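Local coordinates for hypothetical Membrane Spanning Protein (Bacillus cereus, PDB 2FB5) that catalyses the condensation of two ATP molecules into the second messenger cyclic di-AMP and is required for efficient spore formation, at residues G93-V98 with D135-V140; T166-A171 with I182-E187. One frame throughout, in Å; residues are numbered along the deposited sequence.

Contact 1. Residues G93-V98 with D135-V140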
ATOM      1  N   GLY A  93       8.978 -30.518 -20.209  1.00 26.01           N
ATOM      2  CA  GLY A  93       8.145 -30.424 -19.016  1.00 25.85           C
ATOM      3  C   GLY A  93       8.898 -29.771 -17.875  1.00 25.16           C
ATOM      4  O   GLY A  93      10.082 -30.039 -17.673  1.00 24.90           O
ATOM      5  N   ALA A  94       8.219 -28.881 -17.155  1.00 24.28           N
ATOM      6  CA  ALA A  94       8.839 -28.161 -16.055  1.00 23.13           C
ATOM      7  C   ALA A  94       7.796 -27.850 -15.015  1.00 22.36           C
ATOM      8  O   ALA A  94       6.632 -27.667 -15.349  1.00 22.56           O
ATOM      9  CB  ALA A  94       9.491 -26.863 -16.549  1.00 22.90           C
ATOM     10  N   LEU A  95       8.233 -27.764 -13.760  1.00 21.88           N
ATOM     11  CA  LEU A  95       7.353 -27.504 -12.633  1.00 21.28           C
ATOM     12  C   LEU A  95       8.151 -26.683 -11.623  1.00 21.44           C
ATOM     13  O   LEU A  95       9.031 -27.222 -10.951  1.00 21.75           O
ATOM     14  CB  LEU A  95       6.894 -28.836 -12.015  1.00 20.85           C
ATOM     15  CG  LEU A  95       5.911 -28.837 -10.850  1.00 21.68           C
ATOM     16  CD1 LEU A  95       4.578 -28.237 -11.248  1.00 21.08           C
ATOM     17  CD2 LEU A  95       5.696 -30.282 -10.345  1.00 21.97           C
ATOM     18  N   ILE A  96       7.868 -25.380 -11.550  1.00 20.97           N
ATOM     19  CA  ILE A  96       8.652 -24.458 -10.725  1.00 20.70           C
ATOM     20  C   ILE A  96       7.800 -23.760  -9.676  1.00 20.61           C
ATOM     21  O   ILE A  96       6.948 -22.927 -10.004  1.00 21.04           O
ATOM     22  CB  ILE A  96       9.375 -23.372 -11.578  1.00 20.53           C
ATOM     23  CG1 ILE A  96      10.287 -24.034 -12.629  1.00 20.97           C
ATOM     24  CG2 ILE A  96      10.153 -22.431 -10.656  1.00 20.08           C
ATOM     25  CD1 ILE A  96      11.039 -23.052 -13.576  1.00 21.38           C
ATOM     26  N   VAL A  97       8.038 -24.108  -8.416  1.00 21.38           N
ATOM     27  CA  VAL A  97       7.336 -23.516  -7.272  1.00 21.17           C
ATOM     28  C   VAL A  97       8.054 -22.229  -6.855  1.00 21.79           C
ATOM     29  O   VAL A  97       9.256 -22.253  -6.577  1.00 21.27           O
ATOM     30  CB  VAL A  97       7.350 -24.477  -6.063  1.00 21.80           C
ATOM     31  CG1 VAL A  97       6.731 -23.815  -4.824  1.00 22.36           C
ATOM     32  CG2 VAL A  97       6.600 -25.776  -6.392  1.00 19.47           C
ATOM     33  N   VAL A  98       7.336 -21.108  -6.812  1.00 21.57           N
ATOM     34  CA  VAL A  98       7.913 -19.916  -6.219  1.00 21.68           C
ATOM     35  C   VAL A  98       7.267 -19.675  -4.863  1.00 21.79           C
ATOM     36  O   VAL A  98       6.072 -19.387  -4.787  1.00 21.76           O
ATOM     37  CB  VAL A  98       7.767 -18.676  -7.118  1.00 22.15           C
ATOM     38  CG1 VAL A  98       8.497 -17.498  -6.492  1.00 21.02           C
ATOM     39  CG2 VAL A  98       8.295 -18.987  -8.517  1.00 21.50           C
ATOM     40  N   ASP A 135      12.514 -35.056 -13.029  1.00 29.93           N
ATOM     41  CA  ASP A 135      11.225 -35.610 -12.596  1.00 30.87           C
ATOM     42  C   ASP A 135      10.819 -35.087 -11.207  1.00 30.57           C
ATOM     43  O   ASP A 135      11.204 -35.647 -10.186  1.00 32.19           O
ATOM     44  CB  ASP A 135      11.288 -37.150 -12.638  1.00 31.26           C
ATOM     45  CG  ASP A 135       9.960 -37.825 -12.285  1.00 33.43           C
ATOM     46  OD1 ASP A 135       8.891 -37.220 -12.496  1.00 35.66           O
ATOM     47  OD2 ASP A 135       9.991 -38.980 -11.797  1.00 35.55           O
ATOM     48  N   GLY A 136      10.022 -34.026 -11.176  1.00 29.44           N
ATOM     49  CA  GLY A 136       9.588 -33.419  -9.917  1.00 27.06           C
ATOM     50  C   GLY A 136       9.709 -31.909  -9.998  1.00 25.91           C
ATOM     51  O   GLY A 136      10.005 -31.377 -11.060  1.00 25.76           O
ATOM     52  N   ALA A 137       9.481 -31.224  -8.880  1.00 24.35           N
ATOM     53  CA  ALA A 137       9.410 -29.768  -8.851  1.00 23.17           C
ATOM     54  C   ALA A 137      10.701 -29.126  -8.380  1.00 22.70           C
ATOM     55  O   ALA A 137      11.373 -29.641  -7.488  1.00 22.49           O
ATOM     56  CB  ALA A 137       8.277 -29.318  -7.943  1.00 23.59           C
ATOM     57  N   VAL A 138      11.016 -27.976  -8.965  1.00 21.47           N
ATOM     58  CA  VAL A 138      12.017 -27.085  -8.402  1.00 21.07           C
ATOM     59  C   VAL A 138      11.332 -26.159  -7.395  1.00 21.10           C
ATOM     60  O   VAL A 138      10.218 -25.698  -7.636  1.00 21.59           O
ATOM     61  CB  VAL A 138      12.712 -26.263  -9.516  1.00 21.04           C
ATOM     62  CG1 VAL A 138      13.267 -24.949  -8.982  1.00 20.02           C
ATOM     63  CG2 VAL A 138      13.810 -27.091 -10.137  1.00 21.04           C
ATOM     64  N   LEU A 139      11.993 -25.904  -6.271  1.00 20.68           N
ATOM     65  CA  LEU A 139      11.533 -24.905  -5.312  1.00 20.76           C
ATOM     66  C   LEU A 139      12.448 -23.693  -5.389  1.00 20.72           C
ATOM     67  O   LEU A 139      13.664 -23.836  -5.283  1.00 19.85           O
ATOM     68  CB  LEU A 139      11.572 -25.461  -3.890  1.00 20.24           C
ATOM     69  CG  LEU A 139      11.337 -24.484  -2.717  1.00 21.07           C
ATOM     70  CD1 LEU A 139      10.031 -23.693  -2.895  1.00 19.35           C
ATOM     71  CD2 LEU A 139      11.317 -25.264  -1.400  1.00 21.78           C
ATOM     72  N   VAL A 140      11.853 -22.510  -5.542  1.00 20.81           N
ATOM     73  CA  VAL A 140      12.608 -21.255  -5.605  1.00 21.38           C
ATOM     74  C   VAL A 140      12.228 -20.427  -4.369  1.00 22.06           C
ATOM     75  O   VAL A 140      11.043 -20.265  -4.071  1.00 22.01           O
ATOM     76  CB  VAL A 140      12.261 -20.468  -6.895  1.00 22.24           C
ATOM     77  CG1 VAL A 140      12.704 -19.010  -6.805  1.00 20.87           C
ATOM     78  CG2 VAL A 140      12.850 -21.149  -8.133  1.00 22.05           C
TER
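Leu95 and Ala137 meet where two neighbouring parallel strands begin to run together, and Leu95 illustrates how one side chain can serve a sheet and its covering helix at once. Its CB lies beside the backbone of 135-140, 4.1 Å from Gly136 O. With chi1 at -177°, CG swings away from the Leu95 nitrogen and reaches Ala137 CB at 3.8 Å. At the tip, CD2 rests on the same methyl, 3.7 Å from Ala137 CB, and CD1 packs against helix 166-175 near Arg167 O.

Beyond this pair the backbones take over. Leu95 O accepts from Val138 N, Val97 N gives to Val138 O at 2.8 Å, and Val97 O accepts from Val140 N, so Val97 uses both its polar groups on one neighbour. On the face that Leu95 shares with Val97, the methyl Val97 CG1 touches Leu139 CD1 at 3.8 Å, the two side chains meeting at a slant; Leu174 of helix 166-175 covers Val97. On the opposite face Ile96 CG2 touches Val140 CG2 at 3.9 Å, and Phe127 and Leu118 pack against Val138 and Val140.

Asp135-Gly136-Ala137 is the DGA signature of diadenylate cyclase domains, which in relatives lies at the nucleotide site. Gly136 has a backbone conformation (phi 135°) that suits glycine, which has no CB to press on Asp135 O. From this loop the pairing runs into the interior of the mixed sheet, where three main-chain bonds fix the direction and register of the strands and the aliphatic side chains add packing without polar specificity.

Contact 2. Residues T166-A171 with I182-E187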
ATOM      1  N   THR A 166       0.127 -35.187 -14.249  1.00 37.92           N
ATOM      2  CA  THR A 166       0.556 -35.096 -12.854  1.00 36.23           C
ATOM      3  C   THR A 166       1.299 -33.790 -12.528  1.00 34.27           C
ATOM      4  O   THR A 166       1.195 -33.298 -11.406  1.00 33.74           O
ATOM      5  CB  THR A 166       1.400 -36.322 -12.428  1.00 36.47           C
ATOM      6  OG1 THR A 166       2.472 -36.489 -13.355  1.00 38.03           O
ATOM      7  CG2 THR A 166       0.558 -37.593 -12.429  1.00 37.26           C
ATOM      8  N   ARG A 167       2.032 -33.234 -13.497  1.00 32.33           N
ATOM      9  CA  ARG A 167       2.682 -31.934 -13.319  1.00 30.77           C
ATOM     10  C   ARG A 167       1.665 -30.853 -12.982  1.00 29.77           C
ATOM     11  O   ARG A 167       1.837 -30.089 -12.030  1.00 29.44           O
ATOM     12  CB  ARG A 167       3.421 -31.501 -14.588  1.00 31.00           C
ATOM     13  CG  ARG A 167       4.903 -31.586 -14.503  1.00 30.97           C
ATOM     14  CD  ARG A 167       5.549 -31.088 -15.784  1.00 31.03           C
ATOM     15  NE  ARG A 167       6.759 -31.862 -16.029  1.00 32.28           N
ATOM     16  CZ  ARG A 167       6.812 -32.916 -16.833  1.00 32.80           C
ATOM     17  NH1 ARG A 167       5.730 -33.307 -17.491  1.00 34.06           N
ATOM     18  NH2 ARG A 167       7.948 -33.572 -16.987  1.00 33.73           N
ATOM     19  N   HIS A 168       0.607 -30.789 -13.783  1.00 28.50           N
ATOM     20  CA  HIS A 168      -0.418 -29.777 -13.601  1.00 27.58           C
ATOM     21  C   HIS A 168      -1.196 -30.015 -12.314  1.00 27.07           C
ATOM     22  O   HIS A 168      -1.511 -29.072 -11.592  1.00 26.72           O
ATOM     23  CB  HIS A 168      -1.349 -29.736 -14.811  1.00 27.85           C
ATOM     24  CG  HIS A 168      -0.662 -29.317 -16.071  1.00 28.41           C
ATOM     25  ND1 HIS A 168      -0.655 -28.012 -16.516  1.00 30.54           N
ATOM     26  CD2 HIS A 168       0.064 -30.026 -16.968  1.00 28.24           C
ATOM     27  CE1 HIS A 168       0.033 -27.937 -17.642  1.00 28.76           C
ATOM     28  NE2 HIS A 168       0.483 -29.145 -17.936  1.00 30.00           N
ATOM     29  N   ARG A 169      -1.497 -31.275 -12.023  1.00 26.34           N
ATOM     30  CA  ARG A 169      -2.207 -31.607 -10.784  1.00 26.37           C
ATOM     31  C   ARG A 169      -1.393 -31.308  -9.525  1.00 25.58           C
ATOM     32  O   ARG A 169      -1.966 -31.009  -8.481  1.00 25.60           O
ATOM     33  CB  ARG A 169      -2.630 -33.076 -10.785  1.00 26.82           C
ATOM     34  CG  ARG A 169      -3.661 -33.436 -11.842  1.00 29.37           C
ATOM     35  CD  ARG A 169      -3.948 -34.945 -11.791  1.00 35.04           C
ATOM     36  NE  ARG A 169      -4.494 -35.337 -10.483  1.00 40.60           N
ATOM     37  CZ  ARG A 169      -4.362 -36.545  -9.928  1.00 42.97           C
ATOM     38  NH1 ARG A 169      -3.696 -37.514 -10.556  1.00 44.39           N
ATOM     39  NH2 ARG A 169      -4.891 -36.785  -8.733  1.00 43.63           N
ATOM     40  N   ALA A 170      -0.066 -31.405  -9.619  1.00 25.04           N
ATOM     41  CA  ALA A 170       0.821 -31.107  -8.485  1.00 24.83           C
ATOM     42  C   ALA A 170       0.878 -29.602  -8.224  1.00 24.88           C
ATOM     43  O   ALA A 170       0.907 -29.159  -7.071  1.00 24.53           O
ATOM     44  CB  ALA A 170       2.221 -31.652  -8.746  1.00 24.52           C
ATOM     45  N   ALA A 171       0.908 -28.830  -9.309  1.00 24.33           N
ATOM     46  CA  ALA A 171       0.871 -27.387  -9.234  1.00 24.62           C
ATOM     47  C   ALA A 171      -0.424 -26.926  -8.573  1.00 24.93           C
ATOM     48  O   ALA A 171      -0.405 -26.142  -7.623  1.00 24.21           O
ATOM     49  CB  ALA A 171       0.999 -26.786 -10.625  1.00 24.83           C
ATOM     50  N   ILE A 182       2.854 -21.594  -8.702  1.00 21.24           N
ATOM     51  CA  ILE A 182       3.574 -22.721  -9.327  1.00 20.99           C
ATOM     52  C   ILE A 182       3.471 -22.680 -10.852  1.00 21.22           C
ATOM     53  O   ILE A 182       2.392 -22.840 -11.410  1.00 21.12           O
ATOM     54  CB  ILE A 182       3.126 -24.118  -8.772  1.00 21.30           C
ATOM     55  CG1 ILE A 182       3.188 -24.151  -7.238  1.00 21.20           C
ATOM     56  CG2 ILE A 182       4.017 -25.246  -9.312  1.00 20.28           C
ATOM     57  CD1 ILE A 182       1.842 -23.841  -6.545  1.00 24.40           C
ATOM     58  N   LEU A 183       4.612 -22.480 -11.506  1.00 20.72           N
ATOM     59  CA  LEU A 183       4.690 -22.437 -12.958  1.00 21.40           C
ATOM     60  C   LEU A 183       4.796 -23.845 -13.514  1.00 21.76           C
ATOM     61  O   LEU A 183       5.476 -24.697 -12.934  1.00 21.82           O
ATOM     62  CB  LEU A 183       5.920 -21.612 -13.394  1.00 20.60           C
ATOM     63  CG  LEU A 183       5.782 -20.125 -13.043  1.00 24.14           C
ATOM     64  CD1 LEU A 183       7.123 -19.510 -12.671  1.00 25.98           C
ATOM     65  CD2 LEU A 183       5.148 -19.341 -14.205  1.00 24.71           C
ATOM     66  N   VAL A 184       4.124 -24.086 -14.641  1.00 22.57           N
ATOM     67  CA  VAL A 184       4.175 -25.379 -15.324  1.00 23.17           C
ATOM     68  C   VAL A 184       4.469 -25.160 -16.809  1.00 23.54           C
ATOM     69  O   VAL A 184       3.946 -24.221 -17.408  1.00 23.87           O
ATOM     70  CB  VAL A 184       2.833 -26.159 -15.194  1.00 22.92           C
ATOM     71  CG1 VAL A 184       2.958 -27.555 -15.765  1.00 23.13           C
ATOM     72  CG2 VAL A 184       2.393 -26.259 -13.744  1.00 24.68           C
ATOM     73  N   VAL A 185       5.334 -26.004 -17.377  1.00 24.13           N
ATOM     74  CA  VAL A 185       5.483 -26.146 -18.832  1.00 24.50           C
ATOM     75  C   VAL A 185       5.043 -27.568 -19.148  1.00 25.80           C
ATOM     76  O   VAL A 185       5.512 -28.527 -18.533  1.00 25.50           O
ATOM     77  CB  VAL A 185       6.938 -25.914 -19.345  1.00 24.95           C
ATOM     78  CG1 VAL A 185       7.004 -26.000 -20.883  1.00 23.19           C
ATOM     79  CG2 VAL A 185       7.479 -24.572 -18.882  1.00 23.76           C
ATOM     80  N   SER A 186       4.092 -27.702 -20.063  1.00 27.53           N
ATOM     81  CA  SER A 186       3.646 -29.024 -20.503  1.00 29.10           C
ATOM     82  C   SER A 186       4.675 -29.666 -21.432  1.00 29.92           C
ATOM     83  O   SER A 186       5.120 -29.047 -22.394  1.00 30.26           O
ATOM     84  CB  SER A 186       2.297 -28.930 -21.218  1.00 29.08           C
ATOM     85  OG  SER A 186       2.007 -30.154 -21.877  1.00 30.07           O
ATOM     86  N   GLU A 187       5.045 -30.905 -21.140  1.00 31.85           N
ATOM     87  CA  GLU A 187       5.923 -31.679 -22.025  1.00 34.23           C
ATOM     88  C   GLU A 187       5.227 -32.104 -23.329  1.00 34.96           C
ATOM     89  O   GLU A 187       5.889 -32.394 -24.323  1.00 35.01           O
ATOM     90  CB  GLU A 187       6.495 -32.898 -21.305  1.00 33.59           C
ATOM     91  CG  GLU A 187       5.459 -33.907 -20.818  1.00 36.40           C
ATOM     92  CD  GLU A 187       6.086 -35.116 -20.139  1.00 36.97           C
ATOM     93  OE1 GLU A 187       7.279 -35.394 -20.380  1.00 42.30           O
ATOM     94  OE2 GLU A 187       5.381 -35.794 -19.362  1.00 41.59           O
TER
HETATM   95  O   HOH W   1       3.685 -35.932 -16.389  1.00 51.57           O
HETATM   96  O   HOH W   2       3.040 -32.157 -18.828  1.00 34.92           O
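Arg167 NH1 is held by a carboxylate and by a water. It donates to Glu187 OE2 at 3.1 Å, with a nearly straight N-H...O angle of 167°, and this bond is also a salt bridge. The oxygen sits at the edge of the guanidinium, in its plane, yet the nitrogen approaches from above the carboxylate plane, the two flat groups being turned 80° apart. Water 2 accepts from NH1 at 3.2 Å and takes a weak bond from Glu187 N, joining the arginine to the backbone of its partner. Water 1 donates weakly to Glu187 OE2 and has a weak bond with Thr166 OG1.

Further in, the arginine chain passes the end of the strand, CD lying 3.8 Å from Val185 O. Arg167-His168-Arg169 forms the RHR signature of the diadenylate cyclase domain, carried here on the first turn of helix 166-175, which lies across one face of the central sheet; its residues 166-171 run almost antiparallel to 182-185. In relatives this motif belongs to the nucleotide site.

The two methyls of Val184 go to different partners. CG1, set opposite the backbone N by a chi1 of -173°, lies over one face of the His168 ring in a CH-pi contact, 3.6 Å from the centroid. Ser186 CB stands at the edge of that ring, while Ser186 OG bonds to Thr189 N. The other branch, Val184 CG2, presses on Ala171 CB at 3.5 Å, closer than usual for two carbons. The same alanine methyl is flanked by Ile182 CG2 at 3.6 Å, and Ile182 CD1 reaches past it to within 3.4 Å of Ala171 O.

Overall arrangement
Strand 94-98 is the element between the two contacts: strand 137-141 pairs with it on one edge in contact 1, and strand 181-185 of contact 2 runs antiparallel along the other, with Ile96 O 2.8 Å from Leu183 N in a probable hydrogen bond. The centres of the two contacts lie about 8 Å apart. Contact 1 is strand on strand, almost wholly buried and aliphatic, its polar bonds confined to the backbone. Contact 2 sets a helix on that sheet, buried around Ala171 but ending in a charged, hydrated pair near the surface. Leu95 ties them together, its CD1 packing 3.4 Å from Arg167 O. Each also carries one of the domain's two signature motifs.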